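PDB 3EZI: Nitrate/nitrite sensor protein NarX from Escherichia coli K12, which senses nitrate and nitrite and, as a membrane histidine kinase, signals nitrate to the response regulator NarL and both ions to NarP. Local coordinates for residues Leu55-Gly60 with Asp94-Gly99; Asp63-Glu68 with Ser87-Gly92. All coordinates share one frame; numbering follows the deposited sequence.

Contact 1. Residues Leu55-Gly60 with Asp94-Gly99; sequences LAQLQG and DQLVSG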
ATOM      1  N   LEU A  55       2.021   7.843  12.586  1.00 21.94           N
ATOM      2  CA  LEU A  55       3.150   8.089  11.655  1.00 24.82           C
ATOM      3  C   LEU A  55       4.160   6.938  11.536  1.00 22.88           C
ATOM      4  O   LEU A  55       4.631   6.607  10.422  1.00 19.76           O
ATOM      5  CB  LEU A  55       3.883   9.396  11.982  1.00 24.80           C
ATOM      6  CG  LEU A  55       4.808   9.869  10.843  1.00 26.35           C
ATOM      7  CD1 LEU A  55       4.021   9.915   9.536  1.00 26.34           C
ATOM      8  CD2 LEU A  55       5.387  11.266  11.168  1.00 24.87           C
ATOM      9  N   ALA A  56       4.512   6.316  12.654  1.00 22.25           N
ATOM     10  CA  ALA A  56       5.446   5.197  12.588  1.00 23.47           C
ATOM     11  C   ALA A  56       4.881   3.996  11.819  1.00 22.96           C
ATOM     12  O   ALA A  56       5.606   3.264  11.109  1.00 21.98           O
ATOM     13  CB  ALA A  56       5.852   4.760  14.010  1.00 27.66           C
ATOM     14  N   GLN A  57       3.582   3.760  11.975  1.00 19.74           N
ATOM     15  CA  GLN A  57       2.946   2.658  11.299  1.00 21.92           C
ATOM     16  C   GLN A  57       2.871   2.937   9.799  1.00 18.89           C
ATOM     17  O   GLN A  57       3.069   2.018   8.983  1.00 19.79           O
ATOM     18  CB  GLN A  57       1.551   2.438  11.873  1.00 23.32           C
ATOM     19  CG  GLN A  57       0.776   1.377  11.173  1.00 31.86           C
ATOM     20  CD  GLN A  57       0.155   0.428  12.162  1.00 38.27           C
ATOM     21  OE1 GLN A  57      -0.659   0.824  13.004  1.00 37.87           O
ATOM     22  NE2 GLN A  57       0.551  -0.835  12.082  1.00 39.98           N
ATOM     23  N   LEU A  58       2.580   4.185   9.442  1.00 16.90           N
ATOM     24  CA  LEU A  58       2.534   4.567   8.021  1.00 16.99           C
ATOM     25  C   LEU A  58       3.939   4.458   7.404  1.00 15.08           C
ATOM     26  O   LEU A  58       4.105   3.913   6.309  1.00 13.63           O
ATOM     27  CB  LEU A  58       2.053   6.009   7.846  1.00 18.18           C
ATOM     28  CG  LEU A  58       2.092   6.508   6.394  1.00 19.27           C
ATOM     29  CD1 LEU A  58       1.352   5.517   5.445  1.00 16.19           C
ATOM     30  CD2 LEU A  58       1.445   7.914   6.322  1.00 16.62           C
ATOM     31  N   GLN A  59       4.940   5.011   8.084  1.00 17.34           N
ATOM     32  CA  GLN A  59       6.316   4.931   7.558  1.00 18.85           C
ATOM     33  C   GLN A  59       6.740   3.449   7.389  1.00 19.10           C
ATOM     34  O   GLN A  59       7.478   3.090   6.449  1.00 17.10           O
ATOM     35  CB  GLN A  59       7.276   5.715   8.495  1.00 16.83           C
ATOM     36  CG  GLN A  59       7.003   7.239   8.499  1.00 17.95           C
ATOM     37  CD  GLN A  59       7.879   8.033   9.483  1.00 20.51           C
ATOM     38  OE1 GLN A  59       8.290   7.519  10.529  1.00 25.64           O
ATOM     39  NE2 GLN A  59       8.153   9.296   9.150  1.00 23.79           N
ATOM     40  N   GLY A  60       6.288   2.588   8.306  1.00 17.87           N
ATOM     41  CA  GLY A  60       6.589   1.165   8.217  1.00 18.22           C
ATOM     42  C   GLY A  60       5.997   0.514   6.960  1.00 18.47           C
ATOM     43  O   GLY A  60       6.630  -0.367   6.333  1.00 13.28           O
ATOM     44  N   ASP A  94      -5.008  -2.663   6.708  1.00 14.80           N
ATOM     45  CA  ASP A  94      -6.202  -2.837   7.563  1.00 15.10           C
ATOM     46  C   ASP A  94      -5.855  -2.370   8.964  1.00 16.09           C
ATOM     47  O   ASP A  94      -6.690  -1.763   9.627  1.00 18.92           O
ATOM     48  CB  ASP A  94      -6.659  -4.316   7.641  1.00 15.58           C
ATOM     49  CG  ASP A  94      -7.298  -4.792   6.369  1.00 25.62           C
ATOM     50  OD1 ASP A  94      -7.867  -3.960   5.630  1.00 28.65           O
ATOM     51  OD2 ASP A  94      -7.260  -6.011   6.091  1.00 31.64           O
ATOM     52  N   GLN A  95      -4.645  -2.637   9.434  1.00 17.12           N
ATOM     53  CA  GLN A  95      -4.282  -2.213  10.794  1.00 18.48           C
ATOM     54  C   GLN A  95      -4.183  -0.674  10.855  1.00 20.78           C
ATOM     55  O   GLN A  95      -4.606  -0.027  11.825  1.00 20.66           O
ATOM     56  CB  GLN A  95      -2.942  -2.846  11.191  1.00 23.28           C
ATOM     57  CG  GLN A  95      -2.548  -2.665  12.648  1.00 32.61           C
ATOM     58  CD  GLN A  95      -1.235  -3.391  12.986  1.00 38.39           C
ATOM     59  OE1 GLN A  95      -0.152  -2.998  12.539  1.00 43.38           O
ATOM     60  NE2 GLN A  95      -1.334  -4.465  13.765  1.00 40.63           N
ATOM     61  N   LEU A  96      -3.585  -0.077   9.822  1.00 15.90           N
ATOM     62  CA  LEU A  96      -3.466   1.385   9.776  1.00 17.94           C
ATOM     63  C   LEU A  96      -4.879   2.047   9.863  1.00 16.72           C
ATOM     64  O   LEU A  96      -5.100   2.972  10.649  1.00 21.16           O
ATOM     65  CB  LEU A  96      -2.747   1.812   8.472  1.00 15.86           C
ATOM     66  CG  LEU A  96      -2.637   3.331   8.272  1.00 20.36           C
ATOM     67  CD1 LEU A  96      -1.587   3.886   9.211  1.00 18.97           C
ATOM     68  CD2 LEU A  96      -2.296   3.640   6.800  1.00 16.45           C
ATOM     69  N   VAL A  97      -5.827   1.547   9.089  1.00 16.19           N
ATOM     70  CA  VAL A  97      -7.196   2.076   9.064  1.00 17.77           C
ATOM     71  C   VAL A  97      -7.851   1.951  10.451  1.00 19.65           C
ATOM     72  O   VAL A  97      -8.581   2.837  10.882  1.00 17.91           O
ATOM     73  CB  VAL A  97      -8.036   1.301   8.042  1.00 18.85           C
ATOM     74  CG1 VAL A  97      -9.523   1.600   8.196  1.00 19.32           C
ATOM     75  CG2 VAL A  97      -7.560   1.663   6.601  1.00 21.89           C
ATOM     76  N   SER A  98      -7.554   0.848  11.144  0.50 23.92           N
ATOM     77  CA  SER A  98      -8.128   0.598  12.474  0.50 24.02           C
ATOM     78  C   SER A  98      -7.708   1.674  13.462  0.50 25.06           C
ATOM     79  O   SER A  98      -8.506   2.096  14.305  0.50 26.86           O
ATOM     80  CB  SER A  98      -7.713  -0.795  13.015  0.50 25.84           C
ATOM     81  OG  SER A  98      -6.355  -0.849  13.461  0.50 25.46           O
ATOM     82  N   GLY A  99      -6.464   2.124  13.331  1.00 24.70           N
ATOM     83  CA  GLY A  99      -5.913   3.145  14.211  1.00 22.39           C
ATOM     84  C   GLY A  99      -6.315   4.603  13.949  1.00 21.32           C
ATOM     85  O   GLY A  99      -6.035   5.488  14.754  1.00 21.53           O
TER
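Gln-57 and Leu-96 mark the closest approach of the two backbones, their CA atoms 6.7 Å apart, where helices 55-75 and 82-99 run almost antiparallel; the local axes pass 10.3 Å from each other with their directions 161° apart. Leu-96 does most of the apolar work. With its CG anti to the backbone N (chi1 177°), the side chain extends toward helix 55-75, so that CD1 of Leu-96 comes to 4.0 Å from CG of Gln-57 and lies beside the backbone N of Leu-58. The other methyl, CD2 of Leu-96, meets CD1 of Leu-58 at 4.3 Å. Leu-58 is buried and also touches Leu-45, Thr-46 and Ala-49 of helix 43-52, which ties this helix pair to a third. On the outer side, the chains of Gln-57 and Gln-95 cross at about a right angle, amide planes 45° apart, and NE2 of Gln-57 donates to OE1 of Gln-95 through a bent bond. The modelled separation of these two atoms, 2.3 Å, is too short for an ordinary hydrogen bond, leaving the details of this bond doubtful. Two buried leucines beneath a glutamine pair thus join neighbouring antiparallel helices of the four-helix bundle that forms the NarX periplasmic sensor domain.

Contact 2. Residues Asp63-Glu68 with Ser87-Gly92; sequences DYWRNE and SQFVAG. With IPA (isopropyl alcohol), chain E.
The middle of the antiparallel helix pair in the sensor bundle is filled by Tyr-64, Trp-65 and Phe-89, with the exposed Gln-88 beside them. The local axes of 63-68 and 87-92 lie 11.1 Å apart. Tyr-64 has CG anti to its own N (chi1 180°), which carries the ring across to helix 82-99, where CE2 of Tyr-64 rests 3.8 Å from CB of Phe-89. Its hydroxyl hydrogen-bonds the backbone O of Asp-85, a turn before Gln-88. Deeper in, CD1 of Trp-65 meets CZ of Phe-89 at 3.9 Å; the two side chains lie side by side, and their ring planes are tilted 42° from each other. Within the four-helix bundle this pair faces the core, Trp-65 and Phe-89 both touching Met-36 of helix 30-40 and Phe-89 also reaching Ser-16 of helix 3-22. Replacing Tyr-64 by alanine would remove the ring and hydroxyl, and is likely to open a gap beside CB of Phe-89 and leave the Asp-85 carbonyl without this partner. At the outer side an isopropanol, probably from the crystallisation liquor, donates from O2 to OE1 of Gln-88 (2.9 Å), while its C2 sits 3.9 Å from CD1 of Tyr-64.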
ATOM      1  N   ASP A  63       8.007   1.719   3.975  1.00 10.35           N
ATOM      2  CA  ASP A  63       9.289   0.996   3.940  1.00 12.29           C
ATOM      3  C   ASP A  63       9.095  -0.412   3.382  1.00 14.85           C
ATOM      4  O   ASP A  63       9.916  -0.872   2.582  1.00 12.41           O
ATOM      5  CB  ASP A  63       9.918   0.861   5.352  1.00 12.92           C
ATOM      6  CG  ASP A  63      10.420   2.171   5.909  1.00 20.85           C
ATOM      7  OD1 ASP A  63      10.512   3.169   5.147  1.00 20.08           O
ATOM      8  OD2 ASP A  63      10.723   2.170   7.144  1.00 19.66           O
ATOM      9  N   TYR A  64       8.028  -1.104   3.815  1.00 13.64           N
ATOM     10  CA  TYR A  64       7.761  -2.457   3.316  1.00 13.44           C
ATOM     11  C   TYR A  64       7.463  -2.394   1.807  1.00 12.29           C
ATOM     12  O   TYR A  64       7.964  -3.201   1.007  1.00 11.48           O
ATOM     13  CB  TYR A  64       6.575  -3.061   4.088  1.00 15.66           C
ATOM     14  CG  TYR A  64       6.200  -4.466   3.649  1.00 16.01           C
ATOM     15  CD1 TYR A  64       6.859  -5.571   4.176  1.00 12.01           C
ATOM     16  CD2 TYR A  64       5.177  -4.681   2.733  1.00 19.76           C
ATOM     17  CE1 TYR A  64       6.504  -6.858   3.813  1.00 15.52           C
ATOM     18  CE2 TYR A  64       4.815  -5.965   2.354  1.00 16.71           C
ATOM     19  CZ  TYR A  64       5.488  -7.046   2.907  1.00 21.55           C
ATOM     20  OH  TYR A  64       5.117  -8.332   2.558  1.00 22.94           O
ATOM     21  N   TRP A  65       6.640  -1.433   1.405  1.00 11.87           N
ATOM     22  CA  TRP A  65       6.331  -1.300  -0.011  1.00 10.18           C
ATOM     23  C   TRP A  65       7.622  -1.171  -0.858  1.00 10.76           C
ATOM     24  O   TRP A  65       7.816  -1.866  -1.861  1.00 12.59           O
ATOM     25  CB  TRP A  65       5.464  -0.041  -0.194  1.00 12.29           C
ATOM     26  CG  TRP A  65       4.968   0.164  -1.606  1.00 12.95           C
ATOM     27  CD1 TRP A  65       3.901  -0.467  -2.216  1.00 14.78           C
ATOM     28  CD2 TRP A  65       5.561   1.008  -2.596  1.00 15.23           C
ATOM     29  NE1 TRP A  65       3.811  -0.057  -3.542  1.00 17.45           N
ATOM     30  CE2 TRP A  65       4.821   0.837  -3.799  1.00 14.23           C
ATOM     31  CE3 TRP A  65       6.652   1.894  -2.587  1.00 15.26           C
ATOM     32  CZ2 TRP A  65       5.147   1.519  -4.980  1.00 15.09           C
ATOM     33  CZ3 TRP A  65       6.973   2.572  -3.758  1.00 16.09           C
ATOM     34  CH2 TRP A  65       6.225   2.376  -4.941  1.00 16.11           C
ATOM     35  N   ARG A  66       8.481  -0.230  -0.489  1.00 12.38           N
ATOM     36  CA  ARG A  66       9.711  -0.003  -1.256  1.00 12.05           C
ATOM     37  C   ARG A  66      10.799  -1.079  -1.156  1.00 14.66           C
ATOM     38  O   ARG A  66      11.459  -1.413  -2.148  1.00 13.66           O
ATOM     39  CB  ARG A  66      10.357   1.335  -0.832  1.00 15.78           C
ATOM     40  CG  ARG A  66      10.352   2.391  -1.932  1.00 25.77           C
ATOM     41  CD  ARG A  66      11.170   3.605  -1.560  1.00 26.74           C
ATOM     42  NE  ARG A  66      10.486   4.876  -1.830  1.00 24.70           N
ATOM     43  CZ  ARG A  66      10.131   5.316  -3.030  1.00 20.18           C
ATOM     44  NH1 ARG A  66      10.377   4.607  -4.113  1.00 22.43           N
ATOM     45  NH2 ARG A  66       9.527   6.491  -3.125  1.00 19.15           N
ATOM     46  N   ASN A  67      10.999  -1.611   0.048  1.00 12.27           N
ATOM     47  CA  ASN A  67      12.092  -2.558   0.270  1.00 14.27           C
ATOM     48  C   ASN A  67      11.773  -4.027   0.174  1.00 13.17           C
ATOM     49  O   ASN A  67      12.680  -4.856   0.084  1.00 14.77           O
ATOM     50  CB  ASN A  67      12.710  -2.277   1.640  1.00 15.71           C
ATOM     51  CG  ASN A  67      13.131  -0.832   1.802  1.00 19.94           C
ATOM     52  OD1 ASN A  67      13.383  -0.144   0.821  1.00 24.46           O
ATOM     53  ND2 ASN A  67      13.227  -0.379   3.040  1.00 18.48           N
ATOM     54  N   GLU A  68      10.491  -4.387   0.182  1.00 13.01           N
ATOM     55  CA  GLU A  68      10.141  -5.794   0.133  1.00 12.06           C
ATOM     56  C   GLU A  68       9.115  -6.164  -0.923  1.00 12.77           C
ATOM     57  O   GLU A  68       9.292  -7.117  -1.709  1.00 13.29           O
ATOM     58  CB  GLU A  68       9.653  -6.245   1.545  1.00 17.56           C
ATOM     59  CG  GLU A  68      10.815  -6.311   2.591  1.00 22.31           C
ATOM     60  CD  GLU A  68      10.376  -6.568   4.049  1.00 21.97           C
ATOM     61  OE1 GLU A  68       9.781  -7.599   4.318  1.00 26.91           O
ATOM     62  OE2 GLU A  68      10.626  -5.714   4.926  1.00 31.55           O
ATOM     63  N   SER A  87      -0.687 -10.170   0.602  1.00 15.56           N
ATOM     64  CA  SER A  87      -1.618 -10.348   1.712  1.00 16.65           C
ATOM     65  C   SER A  87      -1.129  -9.641   2.991  1.00 15.80           C
ATOM     66  O   SER A  87      -1.933  -9.067   3.718  1.00 15.29           O
ATOM     67  CB  SER A  87      -1.807 -11.834   2.009  1.00 14.49           C
ATOM     68  OG  SER A  87      -2.595 -12.439   1.004  1.00 22.75           O
ATOM     69  N   GLN A  88       0.174  -9.685   3.256  1.00 15.60           N
ATOM     70  CA  GLN A  88       0.728  -9.046   4.437  1.00 18.10           C
ATOM     71  C   GLN A  88       0.599  -7.512   4.290  1.00 17.39           C
ATOM     72  O   GLN A  88       0.261  -6.816   5.258  1.00 14.55           O
ATOM     73  CB  GLN A  88       2.200  -9.421   4.638  1.00 20.12           C
ATOM     74  CG  GLN A  88       2.802  -8.752   5.908  1.00 23.60           C
ATOM     75  CD  GLN A  88       4.282  -9.090   6.192  1.00 30.60           C
ATOM     76  OE1 GLN A  88       4.912  -8.452   7.044  1.00 32.10           O
ATOM     77  NE2 GLN A  88       4.824 -10.102   5.512  1.00 28.63           N
ATOM     78  N   PHE A  89       0.864  -6.988   3.091  1.00 13.85           N
ATOM     79  CA  PHE A  89       0.750  -5.532   2.896  1.00 12.91           C
ATOM     80  C   PHE A  89      -0.712  -5.076   3.145  1.00 12.62           C
ATOM     81  O   PHE A  89      -0.969  -4.054   3.799  1.00 12.47           O
ATOM     82  CB  PHE A  89       1.165  -5.163   1.463  1.00 11.71           C
ATOM     83  CG  PHE A  89       1.061  -3.690   1.156  1.00 11.73           C
ATOM     84  CD1 PHE A  89       1.909  -2.772   1.757  1.00 13.41           C
ATOM     85  CD2 PHE A  89       0.165  -3.251   0.173  1.00 14.77           C
ATOM     86  CE1 PHE A  89       1.884  -1.413   1.378  1.00 16.06           C
ATOM     87  CE2 PHE A  89       0.126  -1.896  -0.209  1.00 17.62           C
ATOM     88  CZ  PHE A  89       0.985  -0.993   0.392  1.00 15.75           C
ATOM     89  N   VAL A  90      -1.657  -5.828   2.623  1.00 13.35           N
ATOM     90  CA  VAL A  90      -3.083  -5.490   2.808  1.00 12.44           C
ATOM     91  C   VAL A  90      -3.445  -5.583   4.309  1.00 15.20           C
ATOM     92  O   VAL A  90      -4.175  -4.717   4.828  1.00 14.77           O
ATOM     93  CB  VAL A  90      -3.966  -6.445   1.929  1.00 14.92           C
ATOM     94  CG1 VAL A  90      -5.448  -6.333   2.293  1.00 16.65           C
ATOM     95  CG2 VAL A  90      -3.801  -6.075   0.443  1.00 12.42           C
ATOM     96  N   ALA A  91      -2.926  -6.595   5.017  1.00 14.41           N
ATOM     97  CA  ALA A  91      -3.210  -6.731   6.456  1.00 15.92           C
ATOM     98  C   ALA A  91      -2.670  -5.516   7.209  1.00 17.20           C
ATOM     99  O   ALA A  91      -3.294  -5.039   8.178  1.00 20.16           O
ATOM    100  CB  ALA A  91      -2.565  -8.047   7.035  1.00 17.85           C
ATOM    101  N   GLY A  92      -1.504  -5.024   6.768  1.00 15.16           N
ATOM    102  CA  GLY A  92      -0.885  -3.847   7.364  1.00 15.70           C
ATOM    103  C   GLY A  92      -1.752  -2.584   7.148  1.00 14.53           C
ATOM    104  O   GLY A  92      -1.835  -1.723   8.011  1.00 14.39           O
TER
HETATM  105  C1  IPA E   1       5.879  -4.688   8.076  1.00 37.79           C
HETATM  106  C2  IPA E   1       4.619  -4.914   7.301  1.00 38.96           C
HETATM  107  C3  IPA E   1       4.164  -3.493   7.490  1.00 38.72           C
HETATM  108  O2  IPA E   1       3.744  -5.923   7.875  1.00 39.18           O

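Both contacts join the same two neighbours, helix 55-75 and helix 82-99, and their centres lie 11 Å apart along this antiparallel pair. In sequence order the segments run 55-60, 63-68, 87-92, 94-99, so contact 2 is nested inside the chain loop closed by contact 1. Contact 2 lies nearer the middle of the chain, about 6 Å from its centre, whereas contact 1, about 11 Å away, is toward the end of the bundle that holds both chain termini. Helix 82-99 is thus packed against helix 55-75 at two levels; its C-terminal end leads toward the membrane in the intact kinase, consistent with a route for the signal.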